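Local coordinates for protein Baccell_00875 (Bacteroides cellulosilyticus DSM 14838, PDB 5NO8) that probably acts as a polysaccharide lyase that removes L-rhamnose caps, apparently those linked to glucuronic acid, from complex arabinogalactan proteins, at residues Y140-Y145 / L220-L225; V192-I197 / S232-W237; I544-I549 / T616-V621; L552-L557 / Y622-L627. All coordinates share one frame; numbering follows the deposited sequence. Where two conformers were deposited one is given.

From the N terminus, the chain first forms the sheets that carry contacts 1 and 2. Contact 1 closes a loop of 74 residues between Y140-Y145 and L220-L225. Contact 2 starts inside that loop, at V192-I197, and closes after it, at S232-W237, so the two cross. They also touch, L225 packing on Y233. The chain then passes through another sheet, within residues 259-335, before the helical C-terminal part. Contacts 3 and 4 cross in the same way, and both join helix 542-559 to helix 615-629, with centres about 10 Å apart. Their nearest atoms lie at least about 23 Å from the strand contacts. Contacts 1 and 2 tie strands together, while contacts 3 and 4 pack successive parts of one helix pair.

Contact 1: Y140-Y145 / L220-L225; sequences YDVAVY and LDLPDL
The ring of Y140 is met at its edge by the carboxylate of D224. D224 OD2 lies near the ring plane, 3.5 Å from Y140 CD1, and the two planes are turned 66° apart. The other oxygen, D224 OD1, accepts the backbone N-H of D141 at 3.0 Å from D141 N. This donor comes in on the syn side, 29° out of the carboxylate plane. The backbone turns a corner at D141, and two waters bind there. One donates to D141 OD1 and D224 OD2, bridging two carboxylates of like charge. The second donates to D224 OD1 and L222 O and accepts from V142 N. D141 is also bonded to Y663 and salt-bridged to K664. Beyond the corner the two segments pair antiparallel. L222 N donates to V142 O at 2.9 Å, and V144 and L220 exchange two backbone bonds. V142 CG1, anti to the backbone N (chi1 -177°), reaches L222 CD2 at 4.0 Å. L222 CD1 packs on V144 CG2 at 4.1 Å. Strand 137-145 lies between strands 75-81 and 217-221, and strand 199-203 follows on the far side of 217-221. L220 and L222 also pack on W237 and Y233 of strand 232-242, respectively.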
loop_
_atom_site.group_PDB
_atom_site.type_symbol
_atom_site.label_atom_id
_atom_site.label_comp_id
_atom_site.label_asym_id
_atom_site.label_seq_id
_atom_site.Cartn_x
_atom_site.Cartn_y
_atom_site.Cartn_z
ATOM N N TYR A 140 22.014 6.426 17.432
ATOM C CA TYR A 140 20.878 6.862 16.677
ATOM C C TYR A 140 20.820 6.087 15.364
ATOM O O TYR A 140 21.856 5.652 14.835
ATOM C CB TYR A 140 21.007 8.338 16.383
ATOM C CG TYR A 140 20.966 9.244 17.567
ATOM C CD1 TYR A 140 19.742 9.715 18.060
ATOM C CD2 TYR A 140 22.118 9.641 18.225
ATOM C CE1 TYR A 140 19.697 10.580 19.123
ATOM C CE2 TYR A 140 22.074 10.502 19.311
ATOM C CZ TYR A 140 20.845 10.955 19.756
ATOM O OH TYR A 140 20.775 11.832 20.798
ATOM N N ASP A 141 19.614 5.939 14.809
ATOM C CA ASP A 141 19.433 5.247 13.526
ATOM C C ASP A 141 20.154 3.898 13.527
ATOM O O ASP A 141 20.999 3.593 12.675
ATOM C CB ASP A 141 19.870 6.151 12.370
ATOM C CG ASP A 141 18.771 7.126 11.959
ATOM O OD1 ASP A 141 17.941 7.473 12.848
ATOM O OD2 ASP A 141 18.694 7.493 10.752
ATOM N N VAL A 142 19.781 3.116 14.509
ATOM C CA VAL A 142 20.292 1.763 14.710
ATOM C C VAL A 142 19.349 0.833 13.936
ATOM O O VAL A 142 18.141 0.883 14.143
ATOM C CB VAL A 142 20.256 1.357 16.197
ATOM C CG1 VAL A 142 20.862 -0.041 16.384
ATOM C CG2 VAL A 142 20.954 2.403 17.049
ATOM N N ALA A 143 19.893 0.012 13.042
ATOM C CA ALA A 143 19.040 -0.856 12.218
ATOM C C ALA A 143 19.735 -2.141 11.833
ATOM O O ALA A 143 20.948 -2.187 11.758
ATOM C CB ALA A 143 18.541 -0.122 10.978
ATOM N N VAL A 144 18.935 -3.197 11.651
ATOM C CA VAL A 144 19.427 -4.478 11.178
ATOM C C VAL A 144 18.809 -4.691 9.794
ATOM O O VAL A 144 17.582 -4.566 9.612
ATOM C CB VAL A 144 19.035 -5.617 12.127
ATOM C CG1 VAL A 144 19.459 -6.987 11.584
ATOM C CG2 VAL A 144 19.614 -5.396 13.502
ATOM N N TYR A 145 19.636 -5.037 8.810
ATOM C CA TYR A 145 19.109 -5.403 7.498
ATOM C C TYR A 145 18.337 -6.717 7.558
ATOM O O TYR A 145 18.808 -7.701 8.131
ATOM C CB TYR A 145 20.230 -5.532 6.473
ATOM C CG TYR A 145 20.945 -4.269 6.183
ATOM C CD1 TYR A 145 20.281 -3.190 5.615
ATOM C CD2 TYR A 145 22.295 -4.144 6.446
ATOM C CE1 TYR A 145 20.943 -2.006 5.323
ATOM C CE2 TYR A 145 22.969 -2.984 6.155
ATOM C CZ TYR A 145 22.311 -1.921 5.569
ATOM O OH TYR A 145 23.017 -0.767 5.290
ATOM N N LEU A 220 15.220 -2.944 9.567
ATOM C CA LEU A 220 14.351 -2.732 10.728
ATOM C C LEU A 220 15.077 -1.840 11.750
ATOM O O LEU A 220 16.195 -2.169 12.183
ATOM C CB LEU A 220 13.942 -4.072 11.332
ATOM C CG LEU A 220 13.162 -5.000 10.389
ATOM C CD1 LEU A 220 12.697 -6.219 11.139
ATOM C CD2 LEU A 220 11.957 -4.348 9.701
ATOM N N ASP A 221 14.427 -0.745 12.152
ATOM C CA ASP A 221 15.003 0.214 13.081
ATOM C C ASP A 221 14.713 -0.120 14.530
ATOM O O ASP A 221 13.565 -0.293 14.915
ATOM C CB ASP A 221 14.479 1.623 12.808
ATOM C CG ASP A 221 14.832 2.128 11.430
ATOM O OD1 ASP A 221 16.017 2.023 11.035
ATOM O OD2 ASP A 221 13.937 2.644 10.739
ATOM N N LEU A 222 15.766 -0.186 15.323
ATOM C CA LEU A 222 15.675 -0.331 16.757
ATOM C C LEU A 222 15.394 1.058 17.351
ATOM O O LEU A 222 15.574 2.089 16.667
ATOM C CB LEU A 222 17.005 -0.880 17.330
ATOM C CG LEU A 222 17.226 -2.370 17.152
ATOM C CD1 LEU A 222 17.387 -2.761 15.700
ATOM C CD2 LEU A 222 18.429 -2.830 17.994
ATOM N N PRO A 223 14.978 1.106 18.627
ATOM C CA PRO A 223 14.920 2.403 19.276
ATOM C C PRO A 223 16.279 3.093 19.295
ATOM O O PRO A 223 17.324 2.413 19.292
ATOM C CB PRO A 223 14.476 2.068 20.716
ATOM C CG PRO A 223 13.893 0.694 20.621
ATOM C CD PRO A 223 14.696 0.011 19.573
ATOM N N ASP A 224 16.277 4.423 19.318
ATOM C CA ASP A 224 17.501 5.135 19.639
ATOM C C ASP A 224 17.882 4.775 21.085
ATOM O O ASP A 224 17.008 4.584 21.930
ATOM C CB ASP A 224 17.337 6.634 19.427
ATOM C CG ASP A 224 17.188 7.019 17.932
ATOM O OD1 ASP A 224 17.631 6.320 16.967
ATOM O OD2 ASP A 224 16.632 8.116 17.704
ATOM N N LEU A 225 19.177 4.646 21.351
ATOM C CA LEU A 225 19.670 4.052 22.598
ATOM C C LEU A 225 20.646 5.004 23.292
ATOM O O LEU A 225 21.296 5.863 22.649
ATOM C CB LEU A 225 20.395 2.715 22.333
ATOM C CG LEU A 225 19.667 1.616 21.559
ATOM C CD1 LEU A 225 20.540 0.425 21.234
ATOM C CD2 LEU A 225 18.463 1.191 22.369
HETATM O O HOH W 1 17.533 8.802 15.126
HETATM O O HOH W 2 17.439 3.842 15.965
#

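Contact 2: V192-I197 / S232-W237; sequences VTDGAI and SYSLEW
A classic beta bulge joins T193 and D194 to E236 in this antiparallel pair. T193 N and D194 N both donate to E236 O, at 2.8 Å and 3.3 Å, and reach it from the same face of its carbonyl plane. E236 N returns a bond to D194 O at 2.9 Å. The side chains add to the grip. T193 OG1 donates to E236 OE2 at 2.6 Å, meeting the carboxylate on its anti side, 18° out of plane. The E236 chain is extended, with CG anti to the backbone N (chi1 180°), and this carries the carboxylate alongside T193. E236 CB also lies 3.7 Å from D194 CB. With an alanine in place of E236, T193 OG1 would probably lose its carboxylate acceptor and its hydroxyl be freer to turn. Past the bulge the chain leaves the strand at G195, where phi is positive and a CB would run into S234 O. On the buried face L235 CD1 is touched by V192 CG1 and I197 CD1, each at 4.2 Å. V192 CG2 and I197 CD1 meet the edge of the W237 ring, whose NE1 bonds to E125. A196 O is buried here without a partner. Strand 232-242 is flanked by strand 187-194 and strand 122-131, and both W237 and I197 lean on L220 of strand 217-221.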
loop_
_atom_site.group_PDB
_atom_site.type_symbol
_atom_site.label_atom_id
_atom_site.label_comp_id
_atom_site.label_asym_id
_atom_site.label_seq_id
_atom_site.Cartn_x
_atom_site.Cartn_y
_atom_site.Cartn_z
ATOM N N VAL A 192 9.073 -10.322 17.088
ATOM C CA VAL A 192 10.011 -9.783 18.097
ATOM C C VAL A 192 9.595 -10.284 19.480
ATOM O O VAL A 192 8.435 -10.157 19.926
ATOM C CB VAL A 192 10.066 -8.235 18.062
ATOM C CG1 VAL A 192 10.843 -7.652 19.257
ATOM C CG2 VAL A 192 10.601 -7.760 16.736
ATOM N N THR A 193 10.565 -10.853 20.188
ATOM C CA THR A 193 10.337 -11.393 21.529
ATOM C C THR A 193 11.141 -10.743 22.628
ATOM O O THR A 193 10.826 -10.956 23.777
ATOM C CB THR A 193 10.614 -12.910 21.544
ATOM O OG1 THR A 193 11.909 -13.192 20.975
ATOM C CG2 THR A 193 9.546 -13.613 20.711
ATOM N N ASP A 194 12.156 -9.949 22.307
ATOM C CA ASP A 194 12.812 -9.134 23.303
ATOM C C ASP A 194 13.268 -7.865 22.591
ATOM O O ASP A 194 13.603 -7.906 21.419
ATOM C CB ASP A 194 13.992 -9.891 23.948
ATOM C CG ASP A 194 14.504 -9.215 25.215
ATOM O OD1 ASP A 194 13.746 -8.469 25.884
ATOM O OD2 ASP A 194 15.674 -9.443 25.578
ATOM N N GLY A 195 13.262 -6.744 23.301
ATOM C CA GLY A 195 13.542 -5.439 22.696
ATOM C C GLY A 195 12.386 -4.993 21.811
ATOM O O GLY A 195 11.240 -5.408 22.022
ATOM N N ALA A 196 12.679 -4.136 20.847
ATOM C CA ALA A 196 11.642 -3.474 20.059
ATOM C C ALA A 196 12.119 -3.070 18.682
ATOM O O ALA A 196 13.316 -2.849 18.462
ATOM C CB ALA A 196 11.124 -2.259 20.804
ATOM N N ILE A 197 11.165 -2.967 17.764
ATOM C CA ILE A 197 11.402 -2.367 16.456
ATOM C C ILE A 197 10.443 -1.182 16.355
ATOM O O ILE A 197 9.221 -1.334 16.505
ATOM C CB ILE A 197 11.201 -3.363 15.298
ATOM C CG1 ILE A 197 12.254 -4.467 15.328
ATOM C CG2 ILE A 197 11.212 -2.663 13.930
ATOM C CD1 ILE A 197 13.683 -3.984 15.189
ATOM N N SER A 232 24.072 -2.919 27.926
ATOM C CA SER A 232 23.699 -3.573 26.708
ATOM C C SER A 232 22.246 -3.254 26.376
ATOM O O SER A 232 21.485 -2.786 27.237
ATOM C CB SER A 232 23.893 -5.082 26.853
ATOM O OG SER A 232 23.994 -5.695 25.588
ATOM N N TYR A 233 21.921 -3.424 25.100
ATOM C CA TYR A 233 20.542 -3.517 24.611
ATOM C C TYR A 233 20.416 -4.846 23.868
ATOM O O TYR A 233 21.303 -5.207 23.072
ATOM C CB TYR A 233 20.241 -2.371 23.678
ATOM C CG TYR A 233 18.805 -2.394 23.210
ATOM C CD1 TYR A 233 17.786 -1.950 24.053
ATOM C CD2 TYR A 233 18.467 -2.899 21.966
ATOM C CE1 TYR A 233 16.448 -1.980 23.650
ATOM C CE2 TYR A 233 17.125 -2.949 21.551
ATOM C CZ TYR A 233 16.131 -2.460 22.401
ATOM O OH TYR A 233 14.806 -2.500 22.019
ATOM N N SER A 234 19.334 -5.578 24.129
ATOM C CA SER A 234 19.077 -6.842 23.466
ATOM C C SER A 234 17.804 -6.819 22.621
ATOM O O SER A 234 16.758 -6.328 23.039
ATOM C CB SER A 234 18.986 -8.009 24.451
ATOM O OG SER A 234 18.373 -7.609 25.657
ATOM N N LEU A 235 17.929 -7.388 21.438
ATOM C CA LEU A 235 16.812 -7.591 20.535
ATOM C C LEU A 235 16.807 -9.081 20.212
ATOM O O LEU A 235 17.843 -9.641 19.856
ATOM C CB LEU A 235 17.028 -6.801 19.284
ATOM C CG LEU A 235 16.106 -7.084 18.101
ATOM C CD1 LEU A 235 14.732 -6.502 18.350
ATOM C CD2 LEU A 235 16.717 -6.572 16.811
ATOM N N GLU A 236 15.624 -9.694 20.279
ATOM C CA GLU A 236 15.487 -11.077 19.921
ATOM C C GLU A 236 14.255 -11.230 19.030
ATOM O O GLU A 236 13.222 -10.610 19.267
ATOM C CB GLU A 236 15.349 -11.921 21.187
ATOM C CG GLU A 236 15.195 -13.408 20.940
ATOM C CD GLU A 236 14.836 -14.181 22.203
ATOM O OE1 GLU A 236 15.728 -14.892 22.703
ATOM O OE2 GLU A 236 13.686 -14.066 22.705
ATOM N N TRP A 237 14.349 -12.078 18.027
ATOM C CA TRP A 237 13.158 -12.437 17.295
ATOM C C TRP A 237 13.180 -13.899 16.903
ATOM O O TRP A 237 14.241 -14.525 16.932
ATOM C CB TRP A 237 12.963 -11.541 16.090
ATOM C CG TRP A 237 14.115 -11.436 15.085
ATOM C CD1 TRP A 237 14.856 -12.446 14.547
ATOM C CD2 TRP A 237 14.592 -10.235 14.474
ATOM N NE1 TRP A 237 15.772 -11.953 13.668
ATOM C CE2 TRP A 237 15.631 -10.595 13.597
ATOM C CE3 TRP A 237 14.219 -8.898 14.561
ATOM C CZ2 TRP A 237 16.305 -9.660 12.814
ATOM C CZ3 TRP A 237 14.909 -7.960 13.788
ATOM C CH2 TRP A 237 15.936 -8.350 12.945
#

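Contact 3: I544-I549 / T616-V621; sequences IVAPAI and TITGAV
V621 forks at CB and sends one methyl to each of two residues of the facing helix, I549 and A546. Its CG1, anti to the backbone N (chi1 168°), meets I549 CG2 at 3.5 Å, tighter than usual for two carbons. These two side chains cross at about a right angle, and their closest touch is methyl to methyl. The other methyl, V621 CG2, lies against the backbone, 3.4 Å from A546 O, and 4.4 Å from A546 CB. One turn earlier I617 approaches the same alanine. I617 CB is 3.9 Å from A546 CB, and I617 CG2 comes to 3.5 Å. That methyl also sits 4.3 Å from P547 CD, at a kink where proline has no N-H to give to the turn before. T618 OG1 passes A546 CB at 4.1 Å and bonds to Q542, at the start of the same facing helix. The small A546 side chain probably allows the close approach of the two segments, whose axes are 9.0 Å apart and cross at 25°. Every touching residue is buried, and between the segments the contact is mainly apolar packing. Helix 562-576 covers A546 and I549 through L575 and Q571. Two nearly parallel helices, with helix 562-576 and a short helix, 596-600, between them in sequence, would fit an alpha/alpha toroid, a fold common among polysaccharide lyases.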
loop_
_atom_site.group_PDB
_atom_site.type_symbol
_atom_site.label_atom_id
_atom_site.label_comp_id
_atom_site.label_asym_id
_atom_site.label_seq_id
_atom_site.Cartn_x
_atom_site.Cartn_y
_atom_site.Cartn_z
ATOM N N ILE A 544 -2.657 -4.652 -11.271
ATOM C CA ILE A 544 -2.982 -5.645 -12.328
ATOM C C ILE A 544 -3.970 -6.684 -11.807
ATOM O O ILE A 544 -4.993 -6.951 -12.433
ATOM C CB ILE A 544 -1.695 -6.352 -12.827
ATOM C CG1 ILE A 544 -0.774 -5.319 -13.472
ATOM C CG2 ILE A 544 -2.038 -7.513 -13.773
ATOM C CD1 ILE A 544 0.645 -5.821 -13.671
ATOM N N VAL A 545 -3.693 -7.245 -10.633
ATOM C CA VAL A 545 -4.520 -8.301 -10.062
ATOM C C VAL A 545 -5.915 -7.768 -9.690
ATOM O O VAL A 545 -6.935 -8.379 -10.028
ATOM C CB VAL A 545 -3.854 -8.940 -8.818
ATOM C CG1 VAL A 545 -4.767 -9.975 -8.158
ATOM C CG2 VAL A 545 -2.522 -9.584 -9.206
ATOM N N ALA A 546 -5.960 -6.631 -9.000
ATOM C CA ALA A 546 -7.261 -6.140 -8.517
ATOM C C ALA A 546 -8.210 -5.823 -9.678
ATOM O O ALA A 546 -9.360 -6.229 -9.633
ATOM C CB ALA A 546 -7.118 -4.946 -7.584
ATOM N N PRO A 547 -7.727 -5.108 -10.709
ATOM C CA PRO A 547 -8.620 -4.853 -11.861
ATOM C C PRO A 547 -9.146 -6.099 -12.584
ATOM O O PRO A 547 -10.281 -6.068 -13.072
ATOM C CB PRO A 547 -7.731 -4.072 -12.804
ATOM C CG PRO A 547 -6.829 -3.322 -11.900
ATOM C CD PRO A 547 -6.500 -4.308 -10.816
ATOM N N ALA A 548 -8.338 -7.163 -12.654
ATOM C CA ALA A 548 -8.801 -8.438 -13.225
ATOM C C ALA A 548 -10.052 -8.893 -12.515
ATOM O O ALA A 548 -11.057 -9.229 -13.142
ATOM C CB ALA A 548 -7.727 -9.528 -13.109
ATOM N N ILE A 549 -10.008 -8.865 -11.192
ATOM C CA ILE A 549 -11.088 -9.398 -10.384
ATOM C C ILE A 549 -12.279 -8.428 -10.370
ATOM O O ILE A 549 -13.446 -8.875 -10.354
ATOM C CB ILE A 549 -10.614 -9.683 -8.947
ATOM C CG1 ILE A 549 -9.422 -10.648 -8.958
ATOM C CG2 ILE A 549 -11.725 -10.232 -8.084
ATOM C CD1 ILE A 549 -8.829 -10.887 -7.592
ATOM N N THR A 616 -7.640 1.305 -3.101
ATOM C CA THR A 616 -9.112 1.265 -3.059
ATOM C C THR A 616 -9.719 0.368 -4.119
ATOM O O THR A 616 -10.859 -0.014 -3.981
ATOM C CB THR A 616 -9.754 2.665 -3.133
ATOM O OG1 THR A 616 -9.465 3.310 -4.366
ATOM C CG2 THR A 616 -9.248 3.552 -1.975
ATOM N N ILE A 617 -8.957 -0.027 -5.143
ATOM C CA ILE A 617 -9.507 -0.976 -6.109
ATOM C C ILE A 617 -9.831 -2.283 -5.396
ATOM O O ILE A 617 -10.826 -2.930 -5.694
ATOM C CB ILE A 617 -8.533 -1.288 -7.275
ATOM C CG1 ILE A 617 -8.087 -0.035 -8.007
ATOM C CG2 ILE A 617 -9.233 -2.207 -8.282
ATOM C CD1 ILE A 617 -6.861 -0.278 -8.856
ATOM N N THR A 618 -8.989 -2.684 -4.427
ATOM C CA THR A 618 -9.275 -3.856 -3.628
ATOM C C THR A 618 -10.590 -3.699 -2.846
ATOM O O THR A 618 -11.356 -4.636 -2.747
ATOM C CB THR A 618 -8.098 -4.182 -2.701
ATOM O OG1 THR A 618 -6.965 -4.476 -3.525
ATOM C CG2 THR A 618 -8.378 -5.372 -1.805
ATOM N N GLY A 619 -10.842 -2.500 -2.325
ATOM C CA GLY A 619 -12.136 -2.177 -1.737
ATOM C C GLY A 619 -13.270 -2.400 -2.732
ATOM O O GLY A 619 -14.262 -2.989 -2.377
ATOM N N ALA A 620 -13.112 -1.900 -3.954
ATOM C CA ALA A 620 -14.117 -2.127 -4.997
ATOM C C ALA A 620 -14.357 -3.614 -5.227
ATOM O O ALA A 620 -15.504 -4.066 -5.282
ATOM C CB ALA A 620 -13.729 -1.450 -6.277
ATOM N N VAL A 621 -13.269 -4.384 -5.315
ATOM C CA VAL A 621 -13.356 -5.817 -5.468
ATOM C C VAL A 621 -14.138 -6.470 -4.348
ATOM O O VAL A 621 -14.980 -7.346 -4.606
ATOM C CB VAL A 621 -11.954 -6.469 -5.562
ATOM C CG1 VAL A 621 -12.042 -7.997 -5.423
ATOM C CG2 VAL A 621 -11.272 -6.066 -6.855
#

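Contact 4: L552-L557 / Y622-L627; sequences LAQLYL and YYYYAL
The C-terminal halves of helices 542-559 and 615-629 pack here as two nearly parallel helices of the alpha-helical domain, their axes 9.3 Å apart and crossing at 29°. Y624 carries most of the contact, its ring packing on Q554 and L557. Y624 CG is anti to the carbonyl carbon (chi1 -69°), which lays the ring alongside Q554. Over one face comes Q554 CG, 3.7 Å from the ring centroid and 17° off the normal, a CH-pi contact. Beyond it the Q554 amide stacks with its plane almost parallel to the ring. Y623 CD2 lies over the opposite face of the Y624 ring. At the base of the side chain Y624 CB meets A553 CB at 3.7 Å. L557 CD1 touches both Y624 CD1 at 3.9 Å and L627 CB at 4.0 Å, so one methyl serves both partners. Y624 OH bonds to a bound glycerol, probably from the crystallisation liquor. An alanine in place of Y624 would probably leave Q554 CG and its amide without the ring they lie on, and open a gap beside L557 CD1. L627 is exposed, whereas A553, Q554 and Y624 are buried. R497 of helix 496-505 touches Q554, L557 and L627. Helix 562-576 lies against L552 and L555, and helix 632-644 against Y622 and Y623.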
loop_
_atom_site.group_PDB
_atom_site.type_symbol
_atom_site.label_atom_id
_atom_site.label_comp_id
_atom_site.label_asym_id
_atom_site.label_seq_id
_atom_site.Cartn_x
_atom_site.Cartn_y
_atom_site.Cartn_z
ATOM N N LEU A 552 -14.015 -9.113 -13.681
ATOM C CA LEU A 552 -14.714 -10.390 -13.665
ATOM C C LEU A 552 -15.939 -10.413 -12.759
ATOM O O LEU A 552 -16.957 -11.021 -13.109
ATOM C CB LEU A 552 -13.782 -11.537 -13.300
ATOM C CG LEU A 552 -12.672 -11.887 -14.305
ATOM C CD1 LEU A 552 -11.671 -12.773 -13.604
ATOM C CD2 LEU A 552 -13.203 -12.594 -15.545
ATOM N N ALA A 553 -15.854 -9.775 -11.593
ATOM C CA ALA A 553 -16.983 -9.749 -10.677
ATOM C C ALA A 553 -18.166 -8.974 -11.275
ATOM O O ALA A 553 -19.324 -9.396 -11.156
ATOM C CB ALA A 553 -16.581 -9.164 -9.337
ATOM N N GLN A 554 -17.865 -7.847 -11.897
ATOM C CA GLN A 554 -18.876 -7.079 -12.630
ATOM C C GLN A 554 -19.448 -7.893 -13.796
ATOM O O GLN A 554 -20.662 -7.875 -14.036
ATOM C CB GLN A 554 -18.319 -5.785 -13.171
ATOM C CG GLN A 554 -17.993 -4.733 -12.126
ATOM C CD GLN A 554 -17.368 -3.528 -12.760
ATOM O OE1 GLN A 554 -16.138 -3.372 -12.755
ATOM N NE2 GLN A 554 -18.180 -2.693 -13.358
ATOM N N LEU A 555 -18.585 -8.597 -14.524
ATOM C CA LEU A 555 -19.063 -9.429 -15.638
ATOM C C LEU A 555 -19.980 -10.535 -15.121
ATOM O O LEU A 555 -21.018 -10.801 -15.727
ATOM C CB LEU A 555 -17.896 -9.996 -16.448
ATOM C CG LEU A 555 -18.264 -10.698 -17.770
ATOM C CD1 LEU A 555 -19.072 -9.753 -18.650
ATOM C CD2 LEU A 555 -17.008 -11.137 -18.525
ATOM N N TYR A 556 -19.662 -11.123 -13.973
ATOM C CA TYR A 556 -20.572 -12.061 -13.342
ATOM C C TYR A 556 -21.924 -11.418 -13.000
ATOM O O TYR A 556 -22.979 -12.022 -13.233
ATOM C CB TYR A 556 -19.982 -12.686 -12.076
ATOM C CG TYR A 556 -20.980 -13.553 -11.362
ATOM C CD1 TYR A 556 -21.319 -14.811 -11.872
ATOM C CD2 TYR A 556 -21.645 -13.105 -10.221
ATOM C CE1 TYR A 556 -22.249 -15.607 -11.237
ATOM C CE2 TYR A 556 -22.597 -13.895 -9.600
ATOM C CZ TYR A 556 -22.887 -15.140 -10.120
ATOM O OH TYR A 556 -23.799 -15.931 -9.493
ATOM N N LEU A 557 -21.891 -10.223 -12.404
ATOM C CA LEU A 557 -23.126 -9.579 -11.980
ATOM C C LEU A 557 -24.012 -9.213 -13.174
ATOM O O LEU A 557 -25.227 -9.169 -13.032
ATOM C CB LEU A 557 -22.841 -8.348 -11.111
ATOM C CG LEU A 557 -22.245 -8.668 -9.722
ATOM C CD1 LEU A 557 -21.653 -7.422 -9.051
ATOM C CD2 LEU A 557 -23.268 -9.312 -8.807
ATOM N N TYR A 622 -13.845 -6.092 -3.095
ATOM C CA TYR A 622 -14.527 -6.657 -1.949
ATOM C C TYR A 622 -16.016 -6.319 -1.974
ATOM O O TYR A 622 -16.836 -7.168 -1.635
ATOM C CB TYR A 622 -13.932 -6.153 -0.632
ATOM C CG TYR A 622 -12.543 -6.625 -0.300
ATOM C CD1 TYR A 622 -11.927 -7.677 -1.008
ATOM C CD2 TYR A 622 -11.828 -6.031 0.738
ATOM C CE1 TYR A 622 -10.662 -8.117 -0.666
ATOM C CE2 TYR A 622 -10.557 -6.471 1.067
ATOM C CZ TYR A 622 -9.995 -7.522 0.376
ATOM O OH TYR A 622 -8.716 -7.943 0.679
ATOM N N TYR A 623 -16.331 -5.091 -2.381
ATOM C CA TYR A 623 -17.727 -4.638 -2.578
ATOM C C TYR A 623 -18.456 -5.509 -3.619
ATOM O O TYR A 623 -19.554 -6.042 -3.351
ATOM C CB TYR A 623 -17.729 -3.154 -2.956
ATOM C CG TYR A 623 -18.970 -2.643 -3.642
ATOM C CD1 TYR A 623 -20.100 -2.276 -2.906
ATOM C CD2 TYR A 623 -18.996 -2.480 -5.020
ATOM C CE1 TYR A 623 -21.241 -1.792 -3.547
ATOM C CE2 TYR A 623 -20.112 -2.005 -5.666
ATOM C CZ TYR A 623 -21.229 -1.678 -4.932
ATOM O OH TYR A 623 -22.323 -1.209 -5.613
ATOM N N TYR A 624 -17.831 -5.696 -4.771
ATOM C CA TYR A 624 -18.444 -6.539 -5.811
ATOM C C TYR A 624 -18.530 -7.996 -5.373
ATOM O O TYR A 624 -19.520 -8.673 -5.662
ATOM C CB TYR A 624 -17.701 -6.449 -7.136
ATOM C CG TYR A 624 -17.793 -5.134 -7.861
ATOM C CD1 TYR A 624 -19.023 -4.605 -8.235
ATOM C CD2 TYR A 624 -16.652 -4.427 -8.212
ATOM C CE1 TYR A 624 -19.116 -3.412 -8.908
ATOM C CE2 TYR A 624 -16.734 -3.238 -8.894
ATOM C CZ TYR A 624 -17.984 -2.728 -9.230
ATOM O OH TYR A 624 -18.069 -1.557 -9.901
ATOM N N TYR A 625 -17.499 -8.497 -4.692
ATOM C CA TYR A 625 -17.493 -9.874 -4.236
ATOM C C TYR A 625 -18.658 -10.125 -3.249
ATOM O O TYR A 625 -19.284 -11.190 -3.292
ATOM C CB TYR A 625 -16.143 -10.219 -3.609
ATOM C CG TYR A 625 -16.051 -11.625 -3.121
ATOM C CD1 TYR A 625 -15.737 -12.660 -3.989
ATOM C CD2 TYR A 625 -16.308 -11.935 -1.799
ATOM C CE1 TYR A 625 -15.661 -13.972 -3.536
ATOM C CE2 TYR A 625 -16.246 -13.244 -1.337
ATOM C CZ TYR A 625 -15.910 -14.259 -2.211
ATOM O OH TYR A 625 -15.850 -15.559 -1.749
ATOM N N ALA A 626 -18.939 -9.158 -2.359
ATOM C CA ALA A 626 -20.075 -9.264 -1.451
ATOM C C ALA A 626 -21.420 -9.293 -2.210
ATOM O O ALA A 626 -22.330 -10.021 -1.802
ATOM C CB ALA A 626 -20.075 -8.150 -0.419
ATOM N N LEU A 627 -21.531 -8.516 -3.281
ATOM C CA LEU A 627 -22.722 -8.564 -4.146
ATOM C C LEU A 627 -22.875 -9.920 -4.851
ATOM O O LEU A 627 -23.986 -10.409 -5.027
ATOM C CB LEU A 627 -22.670 -7.455 -5.193
ATOM C CG LEU A 627 -22.809 -6.011 -4.694
ATOM C CD1 LEU A 627 -22.676 -5.028 -5.831
ATOM C CD2 LEU A 627 -24.137 -5.824 -3.982
#